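EreC (Klebsiella pneumoniae, PDB 6XCQ) probably hydrolyses the lactone ring of erythromycin and related macrolide antibiotics, an esterase activity linked to macrolide resistance. Local coordinates at residues A[176-181]-A[226-231]; A[186-191]-A[216-221]; A[305-310]-A[404-409]; A[311-316]-A[418-423]. The protein carries 1 engineered substitution. One frame throughout, in Å; residues are numbered along the deposited sequence. Where two conformers were deposited one is given.

Interactions 1 and 2 lie far out in a helical part of the chain, about 30 and 27 Å from its centre, yet are largely buried, each with an exposed margin, and both use helix 212-231. Interaction 2 is nested within the loop that interaction 1 closes. Interaction 1 ties the turn after helix 164-177 to helix 212-231 by a two-bond salt bridge; interaction 2 is mainly aliphatic packing. Interactions 3 and 4 sit nearer the middle, at about 13 and 16 Å, and touch, Met406 CE coming 3.5 Å from Phe421 CE2. Interaction 3 is buried and relies on histidine, amide and hydroxyl side chains and a water. Interaction 4, partly buried, mixes a lysine-aspartate pair, backbone bond and ring packing.

Interaction 1: residues A[176-181]-A[226-231]; sequences VIDHLI and KLRLAS
The carboxylate of Asp178 lies at the edge of the Arg228 guanidinium, and the two flat groups are nearly coplanar, their planes only 15° apart. Two parallel bonds make this a side-on salt bridge: NE of Arg228 donates a hydrogen bond to OD2 of Asp178 at 2.9 Å, and NH2 of Arg228 donates one to OD1 of Asp178 at 3.0 Å. Both oxygens use their syn lone pairs. The NH2 bond is almost straight, at 176°, and with two points of attachment the guanidinium can hardly turn about its own axis.

Ile181 and Leu180 approach the guanidinium obliquely. Leu180 CD1 stands 3.7 Å from Arg228 NH2, its side chain crossing the arginine at about a right angle. Ile181 runs past in the reverse direction, and its CD1 packs 3.7 Å from Arg228 CD. The arginine reaches this position as a straight rod: CG is anti to the backbone N (chi1 177°), and the chain stays extended as far as NE.

The salt bridge joins the turn just after helix 164-177 to the last turns of helix 212-231 in a helical part of the fold. Asp178 is the first residue to leave the earlier helix, and Ile181 is the N-cap of helix 182-191, so the bond grips the corner between two consecutive helices. Nearby, Leu229 brings CD2 to 4.2 Å from Asp178 OD2, and the same leucine also packs on Ile252 of helix 244-267. Ile181 further touches Arg224 and Leu225, one turn back along helix 212-231.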
loop_
_atom_site.group_PDB
_atom_site.type_symbol
_atom_site.label_atom_id
_atom_site.label_comp_id
_atom_site.label_asym_id
_atom_site.label_seq_id
_atom_site.Cartn_x
_atom_site.Cartn_y
_atom_site.Cartn_z
ATOM N N VAL A 176 3.052 -7.715 30.047
ATOM C CA VAL A 176 1.872 -8.292 30.673
ATOM C C VAL A 176 1.867 -9.805 30.535
ATOM O O VAL A 176 1.669 -10.529 31.517
ATOM C CB VAL A 176 0.597 -7.670 30.085
ATOM C CG1 VAL A 176 -0.612 -8.306 30.710
ATOM C CG2 VAL A 176 0.597 -6.156 30.332
ATOM N N ILE A 177 2.093 -10.316 29.326
ATOM C CA ILE A 177 1.752 -11.710 29.060
ATOM C C ILE A 177 2.951 -12.651 29.079
ATOM O O ILE A 177 2.752 -13.873 29.128
ATOM C CB ILE A 177 1.009 -11.847 27.714
ATOM C CG1 ILE A 177 1.999 -11.765 26.552
ATOM C CG2 ILE A 177 -0.070 -10.772 27.571
ATOM C CD1 ILE A 177 1.363 -11.986 25.171
ATOM N N ASP A 178 4.179 -12.136 28.980
ATOM C CA ASP A 178 5.340 -13.023 28.995
ATOM C C ASP A 178 6.562 -12.250 29.472
ATOM O O ASP A 178 7.523 -12.037 28.721
ATOM C CB ASP A 178 5.561 -13.653 27.605
ATOM C CG ASP A 178 6.698 -14.696 27.584
ATOM O OD1 ASP A 178 6.975 -15.366 28.598
ATOM O OD2 ASP A 178 7.335 -14.857 26.533
ATOM N N HIS A 179 6.525 -11.815 30.733
ATOM C CA HIS A 179 7.577 -10.944 31.251
ATOM C C HIS A 179 8.954 -11.597 31.222
ATOM O O HIS A 179 9.960 -10.880 31.194
ATOM C CB HIS A 179 7.240 -10.497 32.680
ATOM C CG HIS A 179 8.069 -9.346 33.156
ATOM N ND1 HIS A 179 9.355 -9.499 33.629
ATOM C CD2 HIS A 179 7.802 -8.017 33.216
ATOM C CE1 HIS A 179 9.843 -8.318 33.964
ATOM N NE2 HIS A 179 8.920 -7.403 33.727
ATOM N N LEU A 180 9.017 -12.933 31.180
ATOM C CA LEU A 180 10.297 -13.640 31.116
ATOM C C LEU A 180 11.147 -13.204 29.930
ATOM O O LEU A 180 12.377 -13.292 29.989
ATOM C CB LEU A 180 10.062 -15.148 31.030
ATOM C CG LEU A 180 9.548 -15.838 32.295
ATOM C CD1 LEU A 180 9.091 -17.263 31.981
ATOM C CD2 LEU A 180 10.619 -15.812 33.366
ATOM N N ILE A 181 10.527 -12.762 28.839
ATOM C CA ILE A 181 11.278 -12.412 27.638
ATOM C C ILE A 181 11.356 -10.899 27.442
ATOM O O ILE A 181 11.839 -10.428 26.405
ATOM C CB ILE A 181 10.703 -13.131 26.396
ATOM C CG1 ILE A 181 11.769 -13.283 25.307
ATOM C CG2 ILE A 181 9.452 -12.429 25.848
ATOM C CD1 ILE A 181 12.663 -14.478 25.488
ATOM N N LYS A 226 10.051 -14.853 17.857
ATOM C CA LYS A 226 8.952 -15.351 17.038
ATOM C C LYS A 226 8.632 -16.802 17.354
ATOM O O LYS A 226 7.460 -17.196 17.408
ATOM C CB LYS A 226 9.330 -15.233 15.570
ATOM C CG LYS A 226 8.240 -15.636 14.604
ATOM C CD LYS A 226 8.784 -15.620 13.188
ATOM C CE LYS A 226 8.223 -16.760 12.364
ATOM N NZ LYS A 226 6.936 -16.382 11.736
ATOM N N LEU A 227 9.668 -17.623 17.505
ATOM C CA LEU A 227 9.460 -19.046 17.760
ATOM C C LEU A 227 9.008 -19.300 19.197
ATOM O O LEU A 227 8.222 -20.221 19.449
ATOM C CB LEU A 227 10.748 -19.814 17.452
ATOM C CG LEU A 227 10.994 -20.330 16.022
ATOM C CD1 LEU A 227 10.577 -19.342 14.971
ATOM C CD2 LEU A 227 12.459 -20.705 15.836
ATOM N N ARG A 228 9.478 -18.501 20.150
ATOM C CA ARG A 228 8.998 -18.661 21.517
ATOM C C ARG A 228 7.511 -18.333 21.607
ATOM O O ARG A 228 6.732 -19.092 22.198
ATOM C CB ARG A 228 9.801 -17.791 22.484
ATOM C CG ARG A 228 9.254 -17.886 23.918
ATOM C CD ARG A 228 10.011 -17.008 24.915
ATOM N NE ARG A 228 9.334 -16.937 26.213
ATOM C CZ ARG A 228 9.461 -17.841 27.188
ATOM N NH1 ARG A 228 10.220 -18.921 27.020
ATOM N NH2 ARG A 228 8.798 -17.680 28.330
ATOM N N LEU A 229 7.086 -17.230 20.983
ATOM C CA LEU A 229 5.687 -16.826 21.094
ATOM C C LEU A 229 4.768 -17.850 20.455
ATOM O O LEU A 229 3.711 -18.177 21.006
ATOM C CB LEU A 229 5.466 -15.457 20.448
ATOM C CG LEU A 229 5.581 -14.233 21.360
ATOM C CD1 LEU A 229 4.280 -13.963 22.088
ATOM C CD2 LEU A 229 6.711 -14.404 22.354
ATOM N N ALA A 230 5.133 -18.344 19.268
ATOM C CA ALA A 230 4.293 -19.348 18.628
ATOM C C ALA A 230 4.231 -20.620 19.469
ATOM O O ALA A 230 3.179 -21.266 19.552
ATOM C CB ALA A 230 4.808 -19.643 17.222
ATOM N N SER A 231 5.344 -20.989 20.107
ATOM C CA SER A 231 5.350 -22.214 20.901
ATOM C C SER A 231 4.449 -22.095 22.127
ATOM O O SER A 231 3.904 -23.107 22.590
ATOM C CB SER A 231 6.785 -22.566 21.307
ATOM O OG SER A 231 7.201 -21.835 22.448
#

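Interaction 2: residues A[186-191]-A[216-221]; sequences DELTHL and EKAISG
Leu188 supplies the tight part of this contact, setting its two methyls on the backbone of helix 212-231 at a point where the residues facing it are small. CD2 of Leu188 comes 3.6 Å from the carbonyl oxygen of Ala218 and 4.1 Å from the CB of Ala218, while CD1 of Leu188 lies 4.0 Å from the carbonyl carbon of Gly221. With a methyl and a glycine opposite, the leucine can sink close to the helix, and the CA atoms of Leu188 and Ala218 are 6.2 Å apart. Leu188 also touches Val222 and Leu225 of the same helix and Leu167 of helix 164-177.

One turn further along, the packing opens out toward solvent. CD1 of Leu191 rests on the aliphatic middle of Lys217, 3.7 Å from CD of Lys217, and the two side chains cross at about a right angle. The first two torsions of Lys217 are extended, which lays CG and CD by the leucine; the bend beyond CD turns the ammonium end off.

The axes of the two short segments come within 10.1 Å, with an angle of 145° between their directions. On its flank Ala218 also touches Leu259 of helix 244-267. Roughly antiparallel helices with a leucine set against alanine and glycine are typical of apolar packing inside a helical bundle.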
loop_
_atom_site.group_PDB
_atom_site.type_symbol
_atom_site.label_atom_id
_atom_site.label_comp_id
_atom_site.label_asym_id
_atom_site.label_seq_id
_atom_site.Cartn_x
_atom_site.Cartn_y
_atom_site.Cartn_z
ATOM N N ASP A 186 13.839 -5.644 25.209
ATOM C CA ASP A 186 14.447 -4.348 25.499
ATOM C C ASP A 186 15.858 -4.264 24.929
ATOM O O ASP A 186 16.283 -3.199 24.463
ATOM C CB ASP A 186 14.448 -4.100 27.005
ATOM C CG ASP A 186 13.058 -3.829 27.542
ATOM O OD1 ASP A 186 12.322 -3.031 26.924
ATOM O OD2 ASP A 186 12.696 -4.414 28.579
ATOM N N GLU A 187 16.593 -5.376 24.948
ATOM C CA GLU A 187 17.865 -5.420 24.240
ATOM C C GLU A 187 17.666 -5.117 22.757
ATOM O O GLU A 187 18.410 -4.323 22.169
ATOM C CB GLU A 187 18.514 -6.790 24.442
ATOM C CG GLU A 187 19.872 -6.956 23.787
ATOM C CD GLU A 187 20.867 -7.688 24.673
ATOM N N LEU A 188 16.633 -5.710 22.148
ATOM C CA LEU A 188 16.354 -5.472 20.734
ATOM C C LEU A 188 16.037 -4.010 20.469
ATOM O O LEU A 188 16.490 -3.435 19.473
ATOM C CB LEU A 188 15.187 -6.345 20.284
ATOM C CG LEU A 188 15.570 -7.761 19.899
ATOM C CD1 LEU A 188 14.301 -8.534 19.590
ATOM C CD2 LEU A 188 16.504 -7.720 18.688
ATOM N N THR A 189 15.239 -3.399 21.341
ATOM C CA THR A 189 14.919 -1.986 21.201
ATOM C C THR A 189 16.181 -1.138 21.161
ATOM O O THR A 189 16.322 -0.250 20.309
ATOM C CB THR A 189 14.024 -1.552 22.353
ATOM O OG1 THR A 189 12.935 -2.481 22.470
ATOM C CG2 THR A 189 13.499 -0.150 22.115
ATOM N N HIS A 190 17.105 -1.388 22.090
ATOM C CA HIS A 190 18.355 -0.641 22.101
ATOM C C HIS A 190 19.181 -0.945 20.863
ATOM O O HIS A 190 19.720 -0.028 20.234
ATOM C CB HIS A 190 19.149 -0.959 23.367
ATOM C CG HIS A 190 18.590 -0.319 24.598
ATOM N ND1 HIS A 190 17.935 -1.032 25.579
ATOM C CD2 HIS A 190 18.570 0.975 24.997
ATOM C CE1 HIS A 190 17.545 -0.207 26.535
ATOM N NE2 HIS A 190 17.919 1.016 26.206
ATOM N N LEU A 191 19.275 -2.226 20.489
ATOM C CA LEU A 191 20.066 -2.603 19.326
ATOM C C LEU A 191 19.617 -1.869 18.070
ATOM O O LEU A 191 20.435 -1.611 17.180
ATOM C CB LEU A 191 19.983 -4.109 19.101
ATOM C CG LEU A 191 21.200 -4.946 19.468
ATOM C CD1 LEU A 191 20.804 -6.405 19.514
ATOM C CD2 LEU A 191 22.288 -4.716 18.436
ATOM N N GLU A 216 22.942 -9.031 12.518
ATOM C CA GLU A 216 22.594 -10.437 12.616
ATOM C C GLU A 216 22.141 -10.804 14.021
ATOM O O GLU A 216 21.239 -11.633 14.176
ATOM C CB GLU A 216 23.775 -11.284 12.163
ATOM C CG GLU A 216 23.860 -11.278 10.652
ATOM C CD GLU A 216 25.155 -11.829 10.107
ATOM O OE1 GLU A 216 26.088 -12.075 10.899
ATOM O OE2 GLU A 216 25.231 -12.007 8.871
ATOM N N LYS A 217 22.734 -10.183 15.046
ATOM C CA LYS A 217 22.234 -10.367 16.400
ATOM C C LYS A 217 20.788 -9.903 16.523
ATOM O O LYS A 217 19.989 -10.527 17.231
ATOM C CB LYS A 217 23.122 -9.625 17.395
ATOM C CG LYS A 217 22.626 -9.715 18.830
ATOM C CD LYS A 217 23.518 -8.927 19.773
ATOM C CE LYS A 217 24.865 -9.617 19.934
ATOM N NZ LYS A 217 24.719 -10.940 20.607
ATOM N N ALA A 218 20.423 -8.803 15.850
ATOM C CA ALA A 218 19.040 -8.342 15.945
ATOM C C ALA A 218 18.106 -9.256 15.163
ATOM O O ALA A 218 17.016 -9.597 15.637
ATOM C CB ALA A 218 18.923 -6.899 15.449
ATOM N N ILE A 219 18.516 -9.662 13.964
ATOM C CA ILE A 219 17.708 -10.581 13.167
ATOM C C ILE A 219 17.508 -11.893 13.920
ATOM O O ILE A 219 16.391 -12.419 14.010
ATOM C CB ILE A 219 18.366 -10.806 11.793
ATOM C CG1 ILE A 219 18.248 -9.546 10.929
ATOM C CG2 ILE A 219 17.773 -12.011 11.073
ATOM C CD1 ILE A 219 19.171 -9.584 9.710
ATOM N N SER A 220 18.591 -12.443 14.467
ATOM C CA SER A 220 18.468 -13.674 15.239
ATOM C C SER A 220 17.600 -13.463 16.475
ATOM O O SER A 220 16.836 -14.356 16.866
ATOM C CB SER A 220 19.854 -14.184 15.629
ATOM O OG SER A 220 20.637 -14.441 14.473
ATOM N N GLY A 221 17.703 -12.287 17.100
ATOM C CA GLY A 221 16.892 -12.006 18.273
ATOM C C GLY A 221 15.409 -12.023 17.962
ATOM O O GLY A 221 14.605 -12.530 18.748
#

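Interaction 3: residues A[305-310]-A[404-409]. Engineered in segment 305-310: Asn309 (natural residue His).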
loop_
_atom_site.group_PDB
_atom_site.type_symbol
_atom_site.label_atom_id
_atom_site.label_comp_id
_atom_site.label_asym_id
_atom_site.label_seq_id
_atom_site.Cartn_x
_atom_site.Cartn_y
_atom_site.Cartn_z
ATOM N N ALA A 305 -3.090 0.878 -3.090
ATOM C CA ALA A 305 -1.667 0.636 -3.259
ATOM C C ALA A 305 -1.287 0.943 -4.704
ATOM O O ALA A 305 -2.143 1.217 -5.543
ATOM C CB ALA A 305 -1.299 -0.798 -2.863
ATOM N N HIS A 306 0.009 0.900 -4.989
ATOM C CA HIS A 306 0.490 1.198 -6.337
ATOM C C HIS A 306 0.028 0.107 -7.307
ATOM O O HIS A 306 -0.198 -1.040 -6.902
ATOM C CB HIS A 306 2.019 1.299 -6.321
ATOM C CG HIS A 306 2.606 2.023 -7.498
ATOM N ND1 HIS A 306 2.831 1.408 -8.707
ATOM C CD2 HIS A 306 3.037 3.301 -7.639
ATOM C CE1 HIS A 306 3.376 2.274 -9.548
ATOM N NE2 HIS A 306 3.517 3.429 -8.924
ATOM N N ASN A 307 -0.140 0.478 -8.594
ATOM C CA ASN A 307 -0.357 -0.513 -9.658
ATOM C C ASN A 307 0.609 -1.685 -9.525
ATOM O O ASN A 307 0.217 -2.852 -9.646
ATOM C CB ASN A 307 -0.171 0.106 -11.054
ATOM C CG ASN A 307 -1.332 0.994 -11.489
ATOM O OD1 ASN A 307 -2.289 1.219 -10.748
ATOM N ND2 ASN A 307 -1.238 1.507 -12.717
ATOM N N ASN A 308 1.894 -1.381 -9.314
ATOM C CA ASN A 308 2.909 -2.426 -9.224
ATOM C C ASN A 308 2.674 -3.367 -8.042
ATOM O O ASN A 308 3.148 -4.507 -8.078
ATOM C CB ASN A 308 4.305 -1.812 -9.104
ATOM C CG ASN A 308 4.709 -1.014 -10.336
ATOM O OD1 ASN A 308 3.954 -0.894 -11.290
ATOM N ND2 ASN A 308 5.903 -0.453 -10.303
ATOM N N ASN A 309 1.978 -2.923 -6.991
ATOM C CA ASN A 309 1.703 -3.839 -5.885
ATOM C C ASN A 309 0.431 -4.647 -6.127
ATOM O O ASN A 309 0.363 -5.820 -5.747
ATOM C CB ASN A 309 1.554 -3.096 -4.546
ATOM C CG ASN A 309 2.766 -2.261 -4.182
ATOM O OD1 ASN A 309 2.680 -1.038 -4.111
ATOM N ND2 ASN A 309 3.886 -2.919 -3.906
ATOM N N LEU A 310 -0.580 -4.036 -6.742
ATOM C CA LEU A 310 -1.852 -4.707 -6.968
ATOM C C LEU A 310 -1.793 -5.709 -8.111
ATOM O O LEU A 310 -2.642 -6.608 -8.170
ATOM C CB LEU A 310 -2.942 -3.679 -7.276
ATOM C CG LEU A 310 -3.278 -2.613 -6.229
ATOM C CD1 LEU A 310 -4.360 -1.722 -6.798
ATOM C CD2 LEU A 310 -3.762 -3.244 -4.948
ATOM N N LYS A 404 0.025 -4.433 -24.324
ATOM C CA LYS A 404 0.898 -5.282 -23.526
ATOM C C LYS A 404 1.713 -4.508 -22.510
ATOM O O LYS A 404 2.348 -5.131 -21.649
ATOM C CB LYS A 404 1.855 -6.061 -24.435
ATOM C CG LYS A 404 1.229 -7.313 -25.027
ATOM C CD LYS A 404 2.158 -7.935 -26.051
ATOM C CE LYS A 404 1.585 -9.253 -26.564
ATOM N NZ LYS A 404 0.378 -8.988 -27.386
ATOM N N ARG A 405 1.737 -3.181 -22.584
ATOM C CA ARG A 405 2.501 -2.377 -21.648
ATOM C C ARG A 405 1.623 -1.259 -21.103
ATOM O O ARG A 405 0.638 -0.857 -21.730
ATOM C CB ARG A 405 3.794 -1.824 -22.288
ATOM C CG ARG A 405 3.628 -0.982 -23.540
ATOM C CD ARG A 405 4.981 -0.772 -24.240
ATOM N NE ARG A 405 5.266 -1.820 -25.217
ATOM C CZ ARG A 405 6.178 -2.772 -25.054
ATOM N NH1 ARG A 405 6.913 -2.813 -23.953
ATOM N NH2 ARG A 405 6.358 -3.685 -25.995
ATOM N N MET A 406 1.962 -0.791 -19.896
ATOM C CA MET A 406 1.220 0.284 -19.251
ATOM C C MET A 406 2.202 1.164 -18.496
ATOM O O MET A 406 3.195 0.677 -17.952
ATOM C CB MET A 406 0.141 -0.266 -18.295
ATOM C CG MET A 406 -0.742 0.807 -17.649
ATOM S SD MET A 406 -2.265 0.087 -16.970
ATOM C CE MET A 406 -1.568 -1.195 -15.932
ATOM N N ARG A 407 1.909 2.462 -18.449
ATOM C CA ARG A 407 2.787 3.387 -17.749
ATOM C C ARG A 407 2.887 3.013 -16.271
ATOM O O ARG A 407 1.933 2.540 -15.657
ATOM C CB ARG A 407 2.280 4.818 -17.895
ATOM C CG ARG A 407 2.380 5.340 -19.348
ATOM C CD ARG A 407 1.693 6.662 -19.495
ATOM N NE ARG A 407 2.341 7.487 -20.518
ATOM C CZ ARG A 407 1.939 8.700 -20.862
ATOM N NH1 ARG A 407 0.869 9.233 -20.286
ATOM N NH2 ARG A 407 2.621 9.386 -21.768
ATOM N N SER A 408 4.061 3.237 -15.703
ATOM C CA SER A 408 4.258 3.026 -14.278
ATOM C C SER A 408 5.373 3.978 -13.877
ATOM O O SER A 408 6.485 3.873 -14.403
ATOM C CB SER A 408 4.611 1.561 -13.998
ATOM O OG SER A 408 4.973 1.350 -12.646
ATOM N N GLN A 409 5.067 4.929 -13.000
ATOM C CA GLN A 409 5.978 6.057 -12.706
ATOM C C GLN A 409 6.288 6.734 -14.046
ATOM O O GLN A 409 5.378 6.893 -14.871
ATOM C CB GLN A 409 7.195 5.577 -11.930
ATOM C CG GLN A 409 6.884 5.021 -10.540
ATOM C CD GLN A 409 6.156 6.012 -9.653
ATOM O OE1 GLN A 409 5.089 5.705 -9.135
ATOM N NE2 GLN A 409 6.753 7.202 -9.441
HETATM O O HOH W 1 1.125 0.389 -14.099
#
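Gln409 OE1 is gripped by two donors: NE2 of His306 at 2.8 Å, and the backbone N of His70 from outside the two segments. The imidazole N-H meets the amide oxygen in the carbonyl plane, on a lone pair, though the oxygen is tilted 15° from the plane of the ring. Gln409 folds back to present that oxygen, bending at chi2 (-57°), and its NE2 is spoken for by Glu352.

At the other nitrogen of the ring, ND1 of His306 accepts the backbone N-H of Asn308 at 3.0 Å. The imidazole is thus pinned through both nitrogens. That second bond caps helix 307-310, where His306 is the N-cap and forms a capping box with Asn309, an engineered residue in place of the natural histidine; the returning bond to Asn309 is weak.

Alongside, Ser408 swings its OG to the side remote from its own amide nitrogen, toward Asn308, and donates to OD1 of Asn308 at 2.8 Å. The same OG lies 3.6 Å from His306 CE1, near the plane of the ring. A water completes the polar seam, accepting from ND2 of Asn307 and donating to the O of Arg407; Asn307 ND2 also bonds to the O of Phe343.

The first segment follows strand 301-304 of the central mixed sheet, and Ser408 and Gln409 come from the hairpin of strands 405-408 and 411-414. The motif is thus an N-capped helix with its capping box, set just after a central strand and packed on a hairpin, possibly near the esterase active site.

Interaction 4: residues A[311-316]-A[418-423]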
loop_
_atom_site.group_PDB
_atom_site.type_symbol
_atom_site.label_atom_id
_atom_site.label_comp_id
_atom_site.label_asym_id
_atom_site.label_seq_id
_atom_site.Cartn_x
_atom_site.Cartn_y
_atom_site.Cartn_z
ATOM N N GLN A 311 -0.838 -5.542 -9.028
ATOM C CA GLN A 311 -0.713 -6.388 -10.214
ATOM C C GLN A 311 -0.704 -7.861 -9.826
ATOM O O GLN A 311 -0.161 -8.231 -8.787
ATOM C CB GLN A 311 0.588 -6.026 -10.942
ATOM C CG GLN A 311 0.770 -6.656 -12.310
ATOM C CD GLN A 311 1.911 -6.028 -13.082
ATOM O OE1 GLN A 311 2.026 -4.798 -13.176
ATOM N NE2 GLN A 311 2.768 -6.869 -13.636
ATOM N N LYS A 312 -1.335 -8.711 -10.641
ATOM C CA LYS A 312 -1.455 -10.122 -10.271
ATOM C C LYS A 312 -0.435 -11.014 -10.967
ATOM O O LYS A 312 -0.431 -12.223 -10.736
ATOM C CB LYS A 312 -2.881 -10.622 -10.547
ATOM C CG LYS A 312 -3.954 -9.795 -9.823
ATOM C CD LYS A 312 -5.370 -10.371 -9.959
ATOM C CE LYS A 312 -5.929 -10.228 -11.357
ATOM N NZ LYS A 312 -7.400 -10.551 -11.382
ATOM N N THR A 313 0.434 -10.450 -11.794
ATOM C CA THR A 313 1.479 -11.178 -12.509
ATOM C C THR A 313 2.829 -10.570 -12.142
ATOM O O THR A 313 2.862 -9.453 -11.594
ATOM C CB THR A 313 1.244 -11.084 -14.016
ATOM O OG1 THR A 313 1.299 -9.701 -14.396
ATOM C CG2 THR A 313 -0.111 -11.707 -14.403
ATOM N N PRO A 314 3.951 -11.239 -12.431
ATOM C CA PRO A 314 5.252 -10.691 -12.029
ATOM C C PRO A 314 5.533 -9.324 -12.638
ATOM O O PRO A 314 5.220 -9.051 -13.807
ATOM C CB PRO A 314 6.246 -11.744 -12.532
ATOM C CG PRO A 314 5.473 -13.011 -12.489
ATOM C CD PRO A 314 4.090 -12.628 -12.923
ATOM N N VAL A 315 6.164 -8.477 -11.828
ATOM C CA VAL A 315 6.443 -7.086 -12.154
ATOM C C VAL A 315 7.918 -6.954 -12.498
ATOM O O VAL A 315 8.787 -7.379 -11.724
ATOM C CB VAL A 315 6.082 -6.166 -10.973
ATOM C CG1 VAL A 315 6.468 -4.718 -11.278
ATOM C CG2 VAL A 315 4.591 -6.279 -10.623
ATOM N N SER A 316 8.208 -6.398 -13.666
ATOM C CA SER A 316 9.564 -5.981 -14.006
ATOM C C SER A 316 9.597 -4.461 -14.070
ATOM O O SER A 316 8.926 -3.860 -14.915
ATOM C CB SER A 316 10.033 -6.566 -15.333
ATOM O OG SER A 316 11.269 -5.963 -15.683
ATOM N N SER A 418 -4.617 -8.889 -19.334
ATOM C CA SER A 418 -5.840 -9.589 -18.937
ATOM C C SER A 418 -5.629 -10.391 -17.658
ATOM O O SER A 418 -6.542 -10.515 -16.831
ATOM C CB SER A 418 -6.319 -10.508 -20.060
ATOM O OG SER A 418 -5.316 -11.450 -20.407
ATOM N N GLU A 419 -4.440 -10.954 -17.484
ATOM C CA GLU A 419 -4.134 -11.688 -16.265
ATOM C C GLU A 419 -3.687 -10.763 -15.145
ATOM O O GLU A 419 -3.856 -11.095 -13.965
ATOM C CB GLU A 419 -3.033 -12.700 -16.553
ATOM C CG GLU A 419 -3.414 -13.683 -17.635
ATOM C CD GLU A 419 -2.581 -14.926 -17.567
ATOM O OE1 GLU A 419 -3.159 -16.033 -17.571
ATOM O OE2 GLU A 419 -1.337 -14.784 -17.510
ATOM N N ALA A 420 -3.107 -9.612 -15.496
ATOM C CA ALA A 420 -2.478 -8.742 -14.510
ATOM C C ALA A 420 -3.498 -7.908 -13.747
ATOM O O ALA A 420 -3.349 -7.703 -12.536
ATOM C CB ALA A 420 -1.458 -7.835 -15.201
ATOM N N PHE A 421 -4.528 -7.407 -14.433
ATOM C CA PHE A 421 -5.541 -6.564 -13.810
ATOM C C PHE A 421 -6.917 -6.996 -14.286
ATOM O O PHE A 421 -7.062 -7.579 -15.360
ATOM C CB PHE A 421 -5.306 -5.079 -14.140
ATOM C CG PHE A 421 -3.993 -4.573 -13.641
ATOM C CD1 PHE A 421 -3.847 -4.194 -12.305
ATOM C CD2 PHE A 421 -2.891 -4.527 -14.475
ATOM C CE1 PHE A 421 -2.623 -3.737 -11.833
ATOM C CE2 PHE A 421 -1.670 -4.079 -13.998
ATOM C CZ PHE A 421 -1.545 -3.690 -12.665
ATOM N N ASP A 422 -7.934 -6.680 -13.481
ATOM C CA ASP A 422 -9.314 -6.941 -13.873
ATOM C C ASP A 422 -9.932 -5.780 -14.639
ATOM O O ASP A 422 -10.770 -6.016 -15.514
ATOM C CB ASP A 422 -10.174 -7.250 -12.645
ATOM C CG ASP A 422 -9.764 -8.551 -11.957
ATOM O OD1 ASP A 422 -10.201 -9.634 -12.403
ATOM O OD2 ASP A 422 -8.974 -8.486 -10.989
ATOM N N ALA A 423 -9.534 -4.540 -14.341
ATOM C CA ALA A 423 -10.032 -3.367 -15.052
ATOM C C ALA A 423 -8.947 -2.301 -15.046
ATOM O O ALA A 423 -7.969 -2.398 -14.304
ATOM C CB ALA A 423 -11.323 -2.820 -14.433
HETATM O O HOH W 2 -7.635 -10.422 -14.287
#
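Lys312 makes the closest contact, its NZ donating to OD2 of Asp422 at 2.6 Å in a salt bridge. The ammonium group sits above the carboxylate plane (37° out of it), and the two side chains cross at about a right angle. At the base of the same lysine, its backbone N gives a 2.9 Å bond to the carbonyl O of Ala420, which it meets in the carbonyl plane and on a lone pair. Held at both ends, the methylene chain runs beside the end of helix 417-420, with CE of Lys312 3.4 Å from the O of Glu419.

Packing contacts flank this grip. CB of Gln311 lies 3.6 Å from CZ of Phe421, the glutamine amide standing steeply, 71°, to the ring. The ring swings back beside Gln311 although the Phe421 CB points away, because CG lies beside the backbone N (chi1 -61°). Thr313 brings OG1 to 3.4 Å from CB of Ala420, and its CG2 packs on CB of Glu419 at 3.8 Å.

Further out, a water accepts a hydrogen bond from Lys312 NZ and donates one to the O of Ser418. OD2 of Asp422 also accepts from the backbone N of Ala340 on strand 338-345, which fixes the carboxylate against the central sheet. Thr313 OG1 is bonded to Thr415, and NE2 of Gln311 reaches back to that same OG1.

With an aspartate and a water at its tip, the ammonium group of Lys312 would probably stay charged, and the close pairing ties the loop after helix 307-310 to the chain leading into strand 423-427.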